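Local coordinates for adherence and virulence protein A (Streptococcus pneumoniae, PDB 6PON) that probably binds host fibronectin and so contributes to the adherence and virulence of the pneumococcus, at residues I120-G124 against K125-I129; F6-H9 against H10-E13. One frame throughout, in Å; residues are numbered along the deposited sequence.

Contact 1 of 2, residues I120-G124 against K125-I129; sequences IEIMG and KHSNI
Ser-127 and Gly-124 meet twice. The carbonyl oxygen of Gly-124 takes one hydrogen bond from Ser-127 N at 3.0 Å and another from Ser-127 OG at 2.8 Å. Both donors come from the same face of the carbonyl plane. The N-H stands well above that plane, and the hydroxyl lies only 23° off it. Ser-127 OG also accepts from Met-123 N at 2.8 Å. Its place beside its own backbone N, with chi1 at -57°, turns the hydroxyl into the turn, where it joins the two sides. A further bond runs from His-126 N to Met-123 O at 2.9 Å. This closes a type II' beta turn at the tip of the beta hairpin that links strands 113-121 and 128-133. Gly-124 supplies its positive phi. The bond from Ser-127 N to Gly-124 O closes a second turn directly after it. Next to the turns, Glu-121 and Asn-128 form an antiparallel hydrogen-bonded pair. Glu-121 N lies 2.9 Å from Asn-128 O and gives it a nearly straight bond. The return bond joins Asn-128 N to Glu-121 O. The extended Glu-121 side chain leaves on the same sheet face as Asn-128, and its carboxylate is held by Arg-154 and Tyr-162. Ile-120 and Ile-129 lie side by side on the other face, with their CG1 atoms 4.0 Å apart. Leu-50 of strand 44-51 touches both isoleucines.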
# COMPACT_ATOMS: atom_id res chain seq x y z
N ILE B 120 15.35 2.22 -33.57
CA ILE B 120 13.96 2.59 -33.83
C ILE B 120 13.49 3.48 -32.69
O ILE B 120 13.67 3.15 -31.51
CB ILE B 120 13.03 1.37 -34.01
CG1 ILE B 120 11.60 1.83 -34.26
CG2 ILE B 120 13.07 0.40 -32.79
CD1 ILE B 120 10.61 0.70 -34.53
N GLU B 121 12.92 4.63 -33.04
CA GLU B 121 12.30 5.56 -32.11
C GLU B 121 10.81 5.56 -32.40
O GLU B 121 10.40 5.88 -33.52
CB GLU B 121 12.86 6.97 -32.28
CG GLU B 121 14.38 7.06 -32.25
CD GLU B 121 14.85 8.42 -32.71
OE1 GLU B 121 13.96 9.22 -33.12
OE2 GLU B 121 16.07 8.70 -32.66
N ILE B 122 10.03 5.19 -31.39
CA ILE B 122 8.58 5.13 -31.52
C ILE B 122 8.04 6.34 -30.77
O ILE B 122 7.82 6.30 -29.56
CB ILE B 122 8.03 3.81 -30.99
CG1 ILE B 122 8.67 2.68 -31.79
CG2 ILE B 122 6.52 3.78 -31.12
CD1 ILE B 122 8.58 1.34 -31.13
N MET B 123 7.85 7.43 -31.51
CA MET B 123 7.54 8.76 -31.00
C MET B 123 6.41 9.38 -31.80
O MET B 123 6.50 10.53 -32.24
CB MET B 123 8.76 9.67 -31.07
CG MET B 123 10.02 9.11 -30.43
SD MET B 123 9.98 9.34 -28.65
CE MET B 123 11.35 8.32 -28.12
N GLY B 124 5.35 8.62 -32.02
CA GLY B 124 4.20 9.13 -32.75
C GLY B 124 4.57 9.77 -34.08
O GLY B 124 5.18 9.13 -34.94
N LYS B 125 4.22 11.05 -34.22
CA LYS B 125 4.47 11.79 -35.46
C LYS B 125 5.96 11.80 -35.83
O LYS B 125 6.30 11.90 -37.01
CB LYS B 125 3.92 13.21 -35.29
CG LYS B 125 4.69 14.30 -36.01
CD LYS B 125 4.49 15.64 -35.33
CE LYS B 125 3.25 16.30 -35.85
NZ LYS B 125 3.41 16.63 -37.30
N HIS B 126 6.85 11.68 -34.85
CA HIS B 126 8.28 11.76 -35.08
C HIS B 126 8.96 10.40 -35.09
O HIS B 126 10.19 10.34 -35.08
CB HIS B 126 8.92 12.65 -34.03
CG HIS B 126 8.42 14.06 -34.06
ND1 HIS B 126 8.33 14.79 -35.23
CD2 HIS B 126 7.99 14.88 -33.07
CE1 HIS B 126 7.87 16.00 -34.95
NE2 HIS B 126 7.65 16.07 -33.65
N SER B 127 8.20 9.31 -35.08
CA SER B 127 8.80 7.98 -35.15
C SER B 127 9.72 7.90 -36.36
O SER B 127 9.48 8.54 -37.38
CB SER B 127 7.73 6.90 -35.24
OG SER B 127 6.85 6.98 -34.14
N ASN B 128 10.79 7.12 -36.20
CA ASN B 128 11.80 7.01 -37.25
C ASN B 128 12.67 5.77 -37.00
O ASN B 128 12.70 5.21 -35.91
CB ASN B 128 12.66 8.27 -37.32
CG ASN B 128 13.01 8.65 -38.74
OD1 ASN B 128 13.21 7.79 -39.61
ND2 ASN B 128 13.06 9.95 -39.00
N ILE B 129 13.36 5.35 -38.07
CA ILE B 129 14.24 4.19 -38.05
C ILE B 129 15.55 4.62 -38.69
O ILE B 129 15.55 5.19 -39.79
CB ILE B 129 13.63 2.99 -38.81
CG1 ILE B 129 12.32 2.54 -38.17
CG2 ILE B 129 14.61 1.82 -38.85
CD1 ILE B 129 11.56 1.48 -38.99

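Contact 2 of 2, residues F6-H9 against H10-E13; sequences FFLH and HIVE
Residues 6-13 follow helical geometry, with bonds from Ile-11 N to Phe-7 O at 3.1 Å and from Val-12 N to Leu-8 O at 2.9 Å, while His-10 N makes only weak bonds to the carbonyls of Phe-6 and Phe-7. On one side of this helix, Phe-6, His-9 and His-10 form an aromatic cluster. The His-10 ring turns an edge to the face of Phe-6 in a T-shaped pair, with centroids 5.2 Å apart and planes at 75°. His-10 NE2 lies 3.9 Å from Phe-6 CZ. Close to the backbone, His-10 CD2 comes within 3.3 Å of Phe-6 O, which sits in the plane of the imidazole. With chi1 at -76°, the His-10 ring leans back along the preceding turn to reach these atoms. His-9 presents its own edge to the face of His-10, again edge-to-face, at a centroid distance of 5.8 Å. Away from the rings, Leu-8 CD1 packs on Ile-11 CG2 at 3.8 Å. The second subunit joins the cluster: its Phe-225 stacks on Phe-6, its Pro-241 packs on Phe-6 and His-10, and its Thr-230 OG1 is hydrogen-bonded to His-10 ND1. The aromatic neighbours and the bond at ND1 therefore fix the rotation of the buried His-10 ring, and its polar ND1 is satisfied across the subunit interface.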
# COMPACT_ATOMS: atom_id res chain seq x y z
N PHE B 6 6.85 0.76 -20.98
CA PHE B 6 6.57 -0.40 -20.14
C PHE B 6 6.36 -1.65 -20.98
O PHE B 6 6.96 -2.70 -20.70
CB PHE B 6 5.34 -0.10 -19.27
CG PHE B 6 4.91 -1.25 -18.38
CD1 PHE B 6 5.73 -1.68 -17.35
CD2 PHE B 6 3.69 -1.85 -18.55
CE1 PHE B 6 5.34 -2.73 -16.52
CE2 PHE B 6 3.28 -2.89 -17.73
CZ PHE B 6 4.09 -3.33 -16.71
N PHE B 7 5.50 -1.57 -22.01
CA PHE B 7 5.34 -2.69 -22.92
C PHE B 7 6.66 -3.07 -23.57
O PHE B 7 7.01 -4.25 -23.67
CB PHE B 7 4.31 -2.34 -24.00
CG PHE B 7 3.91 -3.51 -24.86
CD1 PHE B 7 4.59 -3.77 -26.05
CD2 PHE B 7 2.85 -4.33 -24.49
CE1 PHE B 7 4.23 -4.85 -26.85
CE2 PHE B 7 2.48 -5.40 -25.29
CZ PHE B 7 3.18 -5.67 -26.47
N LEU B 8 7.40 -2.06 -24.04
CA LEU B 8 8.64 -2.32 -24.75
C LEU B 8 9.66 -2.99 -23.84
O LEU B 8 10.46 -3.81 -24.31
CB LEU B 8 9.18 -1.01 -25.31
CG LEU B 8 10.46 -0.97 -26.14
CD1 LEU B 8 10.33 -1.91 -27.31
CD2 LEU B 8 10.77 0.46 -26.61
N HIS B 9 9.64 -2.66 -22.54
CA HIS B 9 10.52 -3.36 -21.61
C HIS B 9 10.29 -4.85 -21.66
O HIS B 9 11.25 -5.64 -21.60
CB HIS B 9 10.30 -2.83 -20.18
CG HIS B 9 11.04 -3.61 -19.13
ND1 HIS B 9 12.15 -3.11 -18.48
CD2 HIS B 9 10.81 -4.83 -18.59
CE1 HIS B 9 12.58 -4.00 -17.61
NE2 HIS B 9 11.78 -5.05 -17.65
N HIS B 10 9.03 -5.27 -21.81
CA HIS B 10 8.75 -6.70 -21.85
C HIS B 10 9.18 -7.32 -23.17
O HIS B 10 9.88 -8.34 -23.18
CB HIS B 10 7.26 -6.95 -21.58
CG HIS B 10 6.89 -6.80 -20.13
ND1 HIS B 10 6.71 -7.88 -19.29
CD2 HIS B 10 6.71 -5.70 -19.37
CE1 HIS B 10 6.41 -7.44 -18.08
NE2 HIS B 10 6.41 -6.12 -18.10
N ILE B 11 8.81 -6.71 -24.30
CA ILE B 11 9.08 -7.39 -25.56
C ILE B 11 10.57 -7.38 -25.90
O ILE B 11 11.05 -8.29 -26.59
CB ILE B 11 8.24 -6.79 -26.71
CG1 ILE B 11 8.27 -7.75 -27.92
CG2 ILE B 11 8.76 -5.40 -27.09
CD1 ILE B 11 7.15 -7.56 -28.93
N VAL B 12 11.32 -6.39 -25.43
CA VAL B 12 12.72 -6.34 -25.81
C VAL B 12 13.48 -7.47 -25.15
O VAL B 12 14.50 -7.94 -25.67
CB VAL B 12 13.33 -4.96 -25.49
CG1 VAL B 12 13.56 -4.82 -24.01
CG2 VAL B 12 14.65 -4.78 -26.23
N GLU B 13 12.97 -7.97 -24.01
CA GLU B 13 13.56 -9.16 -23.40
C GLU B 13 13.34 -10.40 -24.27
O GLU B 13 14.26 -11.22 -24.42
CB GLU B 13 12.98 -9.36 -22.00
CG GLU B 13 13.61 -10.53 -21.29
CD GLU B 13 15.08 -10.30 -21.01
OE1 GLU B 13 15.92 -11.18 -21.32
OE2 GLU B 13 15.45 -9.24 -20.46

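In the fold
From the N terminus, Phe-3 leads into helix 5-19, which holds contact 2. This contact spans helical turns and closes no larger loop. The chain then forms the four-stranded sheet 23-61, helix 74-83 and the five-stranded sheet that starts at strand 87-93. Contact 1 closes the short loop between strands 113-121 and 128-133 of that sheet. The two contacts lie in series and neither nest nor cross. The centres of contacts 1 and 2 are about 16 Å apart. The nearest atoms of contacts 1 and 2 are about 5 Å apart. Phe-3 bridges them, touching Ile-122 on one side and Phe-7 and Leu-8 on the other. Contact 2 also packs on strand 87-93. It reaches the second subunit, whereas contact 1 stays within one chain.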